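Local coordinates for protein UDP-glucose 6-dehydrogenase (Pyrobaculum islandicum, PDB 3VTF) that binds UDP-glucose and probably catalyses its NAD-dependent oxidation to UDP-glucuronate in nucleotide-sugar biosynthesis, at residues L323-R327 against I437-V441; N346-V350 against M375-A380; T408-E414 against R427-K431. All blocks are in the same frame, centred on the assembly; numbering follows the deposited sequence.

Contact 1 (L323-R327 against I437-V441); sequences LLEER and IYEGV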
loop_
_atom_site.group_PDB
_atom_site.type_symbol
_atom_site.label_atom_id
_atom_site.label_comp_id
_atom_site.label_asym_id
_atom_site.label_seq_id
_atom_site.Cartn_x
_atom_site.Cartn_y
_atom_site.Cartn_z
ATOM N N LEU A 323 -19.693 9.048 17.277
ATOM C CA LEU A 323 -19.177 10.380 17.620
ATOM C C LEU A 323 -20.322 11.391 17.702
ATOM O O LEU A 323 -20.350 12.208 18.641
ATOM C CB LEU A 323 -18.160 10.868 16.557
ATOM C CG LEU A 323 -16.835 10.099 16.490
ATOM C CD1 LEU A 323 -16.053 10.472 15.256
ATOM C CD2 LEU A 323 -16.040 10.349 17.806
ATOM N N LEU A 324 -21.234 11.372 16.714
ATOM C CA LEU A 324 -22.309 12.370 16.696
ATOM C C LEU A 324 -23.191 12.198 17.994
ATOM O O LEU A 324 -23.552 13.178 18.698
ATOM C CB LEU A 324 -23.167 12.237 15.406
ATOM C CG LEU A 324 -24.166 13.439 15.346
ATOM C CD1 LEU A 324 -23.474 14.817 15.334
ATOM C CD2 LEU A 324 -25.116 13.251 14.199
ATOM N N GLU A 325 -23.557 10.947 18.251
ATOM C CA GLU A 325 -24.344 10.524 19.399
ATOM C C GLU A 325 -23.722 10.940 20.746
ATOM O O GLU A 325 -24.392 11.519 21.599
ATOM C CB GLU A 325 -24.493 9.012 19.355
ATOM C CG GLU A 325 -25.300 8.397 20.487
ATOM C CD GLU A 325 -25.416 6.901 20.261
ATOM O OE1 GLU A 325 -26.458 6.407 19.783
ATOM O OE2 GLU A 325 -24.396 6.224 20.458
ATOM N N GLU A 326 -22.433 10.744 20.902
ATOM C CA GLU A 326 -21.697 11.232 22.065
ATOM C C GLU A 326 -21.703 12.768 22.197
ATOM O O GLU A 326 -21.843 13.320 23.317
ATOM C CB GLU A 326 -20.242 10.781 22.005
ATOM C CG GLU A 326 -19.400 11.308 23.157
ATOM C CD GLU A 326 -18.336 10.305 23.552
ATOM O OE1 GLU A 326 -18.459 9.119 23.147
ATOM O OE2 GLU A 326 -17.365 10.681 24.248
ATOM N N ARG A 327 -21.471 13.470 21.082
ATOM C CA ARG A 327 -21.475 14.906 21.156
ATOM C C ARG A 327 -22.873 15.499 21.404
ATOM O O ARG A 327 -22.999 16.552 22.025
ATOM C CB ARG A 327 -20.736 15.606 19.989
ATOM C CG ARG A 327 -19.328 15.114 19.742
ATOM C CD ARG A 327 -18.493 15.029 21.023
ATOM N NE ARG A 327 -18.199 16.343 21.518
ATOM C CZ ARG A 327 -16.980 16.833 21.721
ATOM N NH1 ARG A 327 -15.889 16.088 21.528
ATOM N NH2 ARG A 327 -16.870 18.067 22.179
ATOM N N ILE A 437 -18.578 22.294 17.243
ATOM C CA ILE A 437 -17.848 21.044 17.610
ATOM C C ILE A 437 -17.438 20.377 16.233
ATOM O O ILE A 437 -18.288 20.198 15.379
ATOM C CB ILE A 437 -18.717 20.151 18.490
ATOM C CG1 ILE A 437 -18.920 20.774 19.920
ATOM C CG2 ILE A 437 -18.050 18.800 18.694
ATOM C CD1 ILE A 437 -20.044 20.098 20.734
ATOM N N TYR A 438 -16.141 20.166 16.010
ATOM C CA TYR A 438 -15.648 19.504 14.828
ATOM C C TYR A 438 -15.079 18.141 15.282
ATOM O O TYR A 438 -14.095 18.118 16.056
ATOM C CB TYR A 438 -14.575 20.365 14.197
ATOM C CG TYR A 438 -13.984 19.709 12.953
ATOM C CD1 TYR A 438 -14.690 19.703 11.729
ATOM C CD2 TYR A 438 -12.755 19.036 13.037
ATOM C CE1 TYR A 438 -14.166 19.078 10.613
ATOM C CE2 TYR A 438 -12.246 18.356 11.921
ATOM C CZ TYR A 438 -12.958 18.449 10.695
ATOM O OH TYR A 438 -12.430 17.783 9.588
ATOM N N GLU A 439 -15.662 17.027 14.802
ATOM C CA GLU A 439 -15.057 15.736 15.028
ATOM C C GLU A 439 -14.639 15.126 13.655
ATOM O O GLU A 439 -15.482 14.744 12.919
ATOM C CB GLU A 439 -16.084 14.848 15.656
ATOM C CG GLU A 439 -16.413 15.160 17.105
ATOM C CD GLU A 439 -15.351 14.703 18.082
ATOM O OE1 GLU A 439 -14.343 14.048 17.665
ATOM O OE2 GLU A 439 -15.496 15.062 19.280
ATOM N N GLY A 440 -13.360 14.971 13.399
ATOM C CA GLY A 440 -12.919 14.191 12.220
ATOM C C GLY A 440 -13.188 12.711 12.482
ATOM O O GLY A 440 -13.014 12.205 13.609
ATOM N N VAL A 441 -13.633 11.999 11.463
ATOM C CA VAL A 441 -13.977 10.589 11.671
ATOM C C VAL A 441 -12.679 9.797 11.919
ATOM O O VAL A 441 -12.723 8.799 12.633
ATOM C CB VAL A 441 -14.749 9.960 10.468
ATOM C CG1 VAL A 441 -15.081 8.517 10.770
ATOM C CG2 VAL A 441 -16.110 10.651 10.371
#
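Segment 323-327 of helix 304-328 and strand 437-440 run nearly antiparallel, at 154° between the N-to-C directions of these short segments, with their two axes 10.1 Å apart at closest approach. L323 lies opposite E439 and R327 opposite I437, one helical turn spanning two residues of strand. This spacing leaves the side chains of L323 and R327 to fill the interface from the helix, met by I437 and E439 from the strand. R327 carries its polar part. Bends at chi2 (-48°) and chi3 bring its NH1 to E439 OE2 in a salt bridge whose modelled length, 2.5 Å, is unusually short. It is a single NH1-to-OE2 pairing with the guanidinium and carboxylate planes 62° apart, not a coplanar bidentate one. One face of the guanidinium also receives I437, whose CG2 sits 3.7 Å from R327 NE, toward the rim of the group. The other carboxylate oxygen, E439 OE1, is taken by K250 in a second salt bridge, so each oxygen has its own cationic partner. L323 lays CD1 by G440 O (3.9 Å) and V441 CA, and also touches V424 of strand 422-425. The salt bridges are a local detail; the helix packed against a parallel sheet of strand order 3-2-1-4-5-6, here at its outermost strand 437-440, is characteristic of a Rossmann-like alpha/beta fold.

Contact 2 (N346-V350 against M375-A380); sequences NTDDV and MAMEKA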
loop_
_atom_site.group_PDB
_atom_site.type_symbol
_atom_site.label_atom_id
_atom_site.label_comp_id
_atom_site.label_asym_id
_atom_site.label_seq_id
_atom_site.Cartn_x
_atom_site.Cartn_y
_atom_site.Cartn_z
ATOM N N ASN A 346 -19.253 13.764 -7.860
ATOM C CA ASN A 346 -19.402 13.753 -9.301
ATOM C C ASN A 346 -19.939 12.417 -9.923
ATOM O O ASN A 346 -19.442 11.899 -10.960
ATOM C CB ASN A 346 -18.110 14.213 -9.953
ATOM C CG ASN A 346 -18.396 14.923 -11.255
ATOM O OD1 ASN A 346 -19.484 15.547 -11.409
ATOM N ND2 ASN A 346 -17.487 14.792 -12.228
ATOM N N THR A 347 -20.917 11.841 -9.224
ATOM C CA THR A 347 -21.694 10.737 -9.788
ATOM C C THR A 347 -23.010 10.876 -9.106
ATOM O O THR A 347 -23.175 11.631 -8.103
ATOM C CB THR A 347 -21.162 9.339 -9.421
ATOM O OG1 THR A 347 -21.057 9.274 -7.992
ATOM C CG2 THR A 347 -19.767 9.032 -10.001
ATOM N N ASP A 348 -23.974 10.113 -9.614
ATOM C CA ASP A 348 -25.269 10.074 -8.981
ATOM C C ASP A 348 -25.519 8.664 -8.411
ATOM O O ASP A 348 -26.545 8.397 -7.775
ATOM C CB ASP A 348 -26.406 10.590 -9.892
ATOM C CG ASP A 348 -26.634 9.716 -11.117
ATOM O OD1 ASP A 348 -25.658 9.106 -11.570
ATOM O OD2 ASP A 348 -27.798 9.662 -11.624
ATOM N N ASP A 349 -24.526 7.829 -8.574
ATOM C CA ASP A 349 -24.495 6.455 -8.039
ATOM C C ASP A 349 -24.461 6.419 -6.498
ATOM O O ASP A 349 -23.521 6.979 -5.876
ATOM C CB ASP A 349 -23.218 5.779 -8.628
ATOM C CG ASP A 349 -23.165 4.292 -8.390
ATOM O OD1 ASP A 349 -23.939 3.760 -7.582
ATOM O OD2 ASP A 349 -22.320 3.634 -9.031
ATOM N N VAL A 350 -25.446 5.772 -5.871
ATOM C CA VAL A 350 -25.462 5.533 -4.419
ATOM C C VAL A 350 -25.124 4.096 -3.976
ATOM O O VAL A 350 -25.271 3.749 -2.834
ATOM C CB VAL A 350 -26.824 5.960 -3.861
ATOM C CG1 VAL A 350 -26.967 7.491 -4.077
ATOM C CG2 VAL A 350 -27.909 5.173 -4.576
ATOM N N MET A 375 -26.408 15.596 -6.746
ATOM C CA MET A 375 -26.936 14.800 -7.860
ATOM C C MET A 375 -27.731 13.559 -7.467
ATOM O O MET A 375 -28.619 13.147 -8.184
ATOM C CB MET A 375 -25.840 14.386 -8.801
ATOM C CG MET A 375 -25.148 15.549 -9.465
ATOM S SD MET A 375 -23.887 14.858 -10.533
ATOM C CE MET A 375 -24.960 14.270 -11.882
ATOM N N ALA A 376 -27.437 12.935 -6.338
ATOM C CA ALA A 376 -27.879 11.535 -6.172
ATOM C C ALA A 376 -29.195 11.393 -5.434
ATOM O O ALA A 376 -29.525 10.311 -4.969
ATOM C CB ALA A 376 -26.744 10.736 -5.440
ATOM N N MET A 377 -29.975 12.469 -5.285
ATOM C CA MET A 377 -31.077 12.368 -4.305
ATOM C C MET A 377 -32.190 11.506 -4.857
ATOM O O MET A 377 -32.870 10.822 -4.110
ATOM C CB MET A 377 -31.597 13.746 -3.873
ATOM C CG MET A 377 -30.603 14.478 -2.953
ATOM S SD MET A 377 -31.245 16.040 -2.246
ATOM C CE MET A 377 -32.258 15.248 -1.097
ATOM N N GLU A 378 -32.353 11.513 -6.163
ATOM C CA GLU A 378 -33.426 10.693 -6.782
ATOM C C GLU A 378 -33.053 9.231 -6.606
ATOM O O GLU A 378 -33.850 8.410 -6.106
ATOM C CB GLU A 378 -33.645 11.034 -8.277
ATOM C CG GLU A 378 -34.750 12.088 -8.518
ATOM C CD GLU A 378 -35.932 12.133 -7.482
ATOM O OE1 GLU A 378 -36.897 11.323 -7.561
ATOM O OE2 GLU A 378 -35.935 13.030 -6.585
ATOM N N LYS A 379 -31.798 8.917 -6.925
ATOM C CA LYS A 379 -31.335 7.526 -6.730
ATOM C C LYS A 379 -31.409 7.118 -5.262
ATOM O O LYS A 379 -31.811 6.023 -4.952
ATOM C CB LYS A 379 -29.952 7.324 -7.349
ATOM C CG LYS A 379 -30.021 7.345 -8.868
ATOM C CD LYS A 379 -28.772 6.771 -9.484
ATOM C CE LYS A 379 -29.156 5.894 -10.659
ATOM N NZ LYS A 379 -29.274 6.814 -11.792
ATOM N N ALA A 380 -31.047 8.030 -4.338
ATOM C CA ALA A 380 -31.075 7.692 -2.931
ATOM C C ALA A 380 -32.531 7.458 -2.472
ATOM O O ALA A 380 -32.761 6.620 -1.642
ATOM C CB ALA A 380 -30.466 8.807 -2.101
#
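V350 lays its CG1 methyl against the CB of A376 at 3.5 Å and, a turn further along the helix, against A380 CB at 4.2 Å, while its CG2 methyl lies across the aliphatic start of K379. The valine, from the loop between strand 335-339 and helix 354-364, thus meets the start of helix 377-384, with A376 at the N-cap position, on both of its methyls. Beside this apolar patch runs the chain of K379. It passes the backbone carbonyl of D348, with CD 3.2 Å from D348 O, then bends at chi3 and chi4 to bring its amine to the carboxylate. D348 meets it with CG between its own backbone N and carbonyl carbon (chi1 65°). K379 NZ and D348 OD2 form a salt bridge of 3.2 Å, the amine standing above the carboxylate plane, 50° out of it. D348 CB leans on M375 CB at 4.0 Å. An asparagine at D348 would probably leave the K379 amine without its counter-charge and the lysine end freer to swing. D373 OD2 accepts from M375 N and A376 N, the D349 backbone bonds with F343, and the D349 carboxylate is salt-bridged to R351. T347 O, by contrast, is buried with no polar partner in the model. Within the UDP-binding domain, the chemistry is thus an apolar seat beside one charged pair linking loop to helix.

Contact 3 (T408-E414 against R427-K431); sequences TAWPQYE and RYVKK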
loop_
_atom_site.group_PDB
_atom_site.type_symbol
_atom_site.label_atom_id
_atom_site.label_comp_id
_atom_site.label_asym_id
_atom_site.label_seq_id
_atom_site.Cartn_x
_atom_site.Cartn_y
_atom_site.Cartn_z
ATOM N N THR A 408 -19.820 12.855 1.691
ATOM C CA THR A 408 -19.184 12.922 0.380
ATOM C C THR A 408 -18.681 14.369 0.194
ATOM O O THR A 408 -19.395 15.297 0.455
ATOM C CB THR A 408 -20.221 12.705 -0.732
ATOM O OG1 THR A 408 -21.004 11.543 -0.464
ATOM C CG2 THR A 408 -19.546 12.553 -2.133
ATOM N N ALA A 409 -17.426 14.529 -0.124
ATOM C CA ALA A 409 -16.820 15.879 -0.194
ATOM C C ALA A 409 -17.166 16.501 -1.553
ATOM O O ALA A 409 -16.311 16.655 -2.380
ATOM C CB ALA A 409 -15.313 15.782 -0.039
ATOM N N TRP A 410 -18.447 16.818 -1.785
ATOM C CA TRP A 410 -18.824 17.586 -3.012
ATOM C C TRP A 410 -18.105 18.960 -2.888
ATOM O O TRP A 410 -18.173 19.534 -1.812
ATOM C CB TRP A 410 -20.325 17.797 -3.028
ATOM C CG TRP A 410 -21.028 16.559 -3.492
ATOM C CD1 TRP A 410 -21.589 15.524 -2.734
ATOM C CD2 TRP A 410 -21.258 16.204 -4.897
ATOM N NE1 TRP A 410 -22.112 14.569 -3.550
ATOM C CE2 TRP A 410 -21.940 14.931 -4.885
ATOM C CE3 TRP A 410 -20.990 16.837 -6.121
ATOM C CZ2 TRP A 410 -22.344 14.301 -6.078
ATOM C CZ3 TRP A 410 -21.409 16.217 -7.313
ATOM C CH2 TRP A 410 -22.074 14.974 -7.284
ATOM N N PRO A 411 -17.453 19.475 -3.968
ATOM C CA PRO A 411 -16.787 20.791 -3.898
ATOM C C PRO A 411 -17.695 21.891 -3.347
ATOM O O PRO A 411 -17.187 22.734 -2.552
ATOM C CB PRO A 411 -16.336 21.049 -5.363
ATOM C CG PRO A 411 -16.137 19.638 -5.918
ATOM C CD PRO A 411 -17.274 18.853 -5.303
ATOM N N GLN A 412 -19.008 21.871 -3.647
ATOM C CA GLN A 412 -19.839 22.925 -3.064
ATOM C C GLN A 412 -19.915 22.902 -1.530
ATOM O O GLN A 412 -20.387 23.861 -0.871
ATOM C CB GLN A 412 -21.250 22.912 -3.647
ATOM C CG GLN A 412 -22.188 21.793 -3.197
ATOM C CD GLN A 412 -23.397 21.668 -4.147
ATOM O OE1 GLN A 412 -23.207 21.435 -5.354
ATOM N NE2 GLN A 412 -24.623 21.814 -3.626
ATOM N N TYR A 413 -19.543 21.791 -0.924
ATOM C CA TYR A 413 -19.563 21.685 0.529
ATOM C C TYR A 413 -18.466 22.511 1.216
ATOM O O TYR A 413 -18.579 22.870 2.361
ATOM C CB TYR A 413 -19.586 20.228 1.006
ATOM C CG TYR A 413 -20.860 19.482 0.663
ATOM C CD1 TYR A 413 -21.987 20.146 0.227
ATOM C CD2 TYR A 413 -20.922 18.107 0.776
ATOM C CE1 TYR A 413 -23.139 19.470 -0.080
ATOM C CE2 TYR A 413 -22.070 17.426 0.471
ATOM C CZ TYR A 413 -23.164 18.108 0.041
ATOM O OH TYR A 413 -24.289 17.419 -0.254
ATOM N N GLU A 414 -17.382 22.752 0.504
ATOM C CA GLU A 414 -16.256 23.480 1.044
ATOM C C GLU A 414 -16.592 24.938 1.361
ATOM O O GLU A 414 -15.914 25.577 2.134
ATOM C CB GLU A 414 -15.047 23.348 0.132
ATOM C CG GLU A 414 -14.219 22.112 0.420
ATOM C CD GLU A 414 -13.279 22.284 1.598
ATOM O OE1 GLU A 414 -13.487 23.198 2.451
ATOM O OE2 GLU A 414 -12.313 21.509 1.660
ATOM N N ARG A 427 -15.148 13.106 5.488
ATOM C CA ARG A 427 -14.385 13.273 4.254
ATOM C C ARG A 427 -13.287 14.355 4.196
ATOM O O ARG A 427 -12.742 14.566 3.136
ATOM C CB ARG A 427 -15.324 13.449 3.063
ATOM C CG ARG A 427 -16.270 12.296 2.857
ATOM C CD ARG A 427 -15.544 11.057 2.368
ATOM N NE ARG A 427 -16.470 9.961 2.150
ATOM C CZ ARG A 427 -16.124 8.687 2.085
ATOM N NH1 ARG A 427 -14.875 8.326 2.232
ATOM N NH2 ARG A 427 -17.043 7.771 1.882
ATOM N N TYR A 428 -12.953 14.992 5.317
ATOM C CA TYR A 428 -11.974 16.078 5.342
ATOM C C TYR A 428 -12.338 17.323 4.555
ATOM O O TYR A 428 -11.886 17.507 3.449
ATOM C CB TYR A 428 -10.593 15.599 4.925
ATOM C CG TYR A 428 -9.462 16.386 5.510
ATOM C CD1 TYR A 428 -8.994 16.114 6.772
ATOM C CD2 TYR A 428 -8.843 17.387 4.793
ATOM C CE1 TYR A 428 -7.952 16.816 7.316
ATOM C CE2 TYR A 428 -7.801 18.106 5.333
ATOM C CZ TYR A 428 -7.363 17.819 6.599
ATOM O OH TYR A 428 -6.322 18.506 7.150
ATOM N N VAL A 429 -13.234 18.125 5.112
ATOM C CA VAL A 429 -13.539 19.434 4.562
ATOM C C VAL A 429 -12.991 20.535 5.484
ATOM O O VAL A 429 -13.491 20.728 6.569
ATOM C CB VAL A 429 -15.056 19.577 4.379
ATOM C CG1 VAL A 429 -15.419 20.940 3.839
ATOM C CG2 VAL A 429 -15.582 18.476 3.476
ATOM N N LYS A 430 -11.982 21.267 5.015
ATOM C CA LYS A 430 -11.189 22.199 5.863
ATOM C C LYS A 430 -12.077 23.291 6.486
ATOM O O LYS A 430 -11.967 23.591 7.688
ATOM C CB LYS A 430 -10.038 22.869 5.043
ATOM C CG LYS A 430 -8.960 21.918 4.496
ATOM C CD LYS A 430 -7.566 22.524 4.591
ATOM C CE LYS A 430 -6.469 21.456 4.563
ATOM N NZ LYS A 430 -6.232 20.917 3.192
ATOM N N LYS A 431 -13.013 23.793 5.692
ATOM C CA LYS A 431 -13.964 24.819 6.161
ATOM C C LYS A 431 -14.812 24.406 7.357
ATOM O O LYS A 431 -15.150 25.284 8.213
ATOM C CB LYS A 431 -14.849 25.398 5.056
ATOM C CG LYS A 431 -14.967 26.952 5.259
ATOM C CD LYS A 431 -16.044 27.554 4.416
ATOM C CE LYS A 431 -16.385 29.012 4.739
ATOM N NZ LYS A 431 -17.507 28.896 5.673
#
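E414 folds at chi2 (-81°), and that bend carries its carboxylate toward the backbone at the start of the 3-10 segment that begins at K430. There each oxygen meets one amide: OE1 faces K431 N at 3.3 Å, nearly straight at 166°, and OE2 faces K430 N at 3.4 Å. Both bonds are weak, so the acid spans two successive N-H groups without holding either firmly. V429 lies alongside E414, running the opposite way; with CG1 anti to the backbone N (chi1 179°), that methyl comes to 3.3 Å from E414 OE1. The K431 chain passes E414 O before its amine leaves for L416 O and E434. At the far end A409, centre of an inverse gamma turn, sets its CB 3.9 Å from R427 CB. R427 binds UDP-glucose, and its NE donates to A407 O, so the loop preceding A409 helps to place this ligand-binding side chain. Both loops leave the C-terminal ends of neighbouring parallel strands, 403-406 and 422-425; beyond them Y413 packs on P394 of helix 394-400, and its hydroxyl pairs with H372 at the end of strand 368-372.

In the fold
Followed from the N terminus, the chain enters contact 1 on helix 304-328, just before the parallel sheet begins with strand 335-339. The loop after that strand opens contact 2, which closes 25 residues later at helix 377-384, after helix 354-364 and strand 368-372. Contact 3 opens after strand 403-406 and closes after strand 422-425, in series with contact 2. Strand 437-440 finally closes contact 1, so that both others are nested inside its loop. Contacts 2 and 3 touch through W410, whose indole packs on N346, T347 and M375. Contact 1 ties helix 304-328 to edge strand 437-440; contacts 2 and 3 link loops after the sheet's strands, contact 2 also engaging helix 377-384.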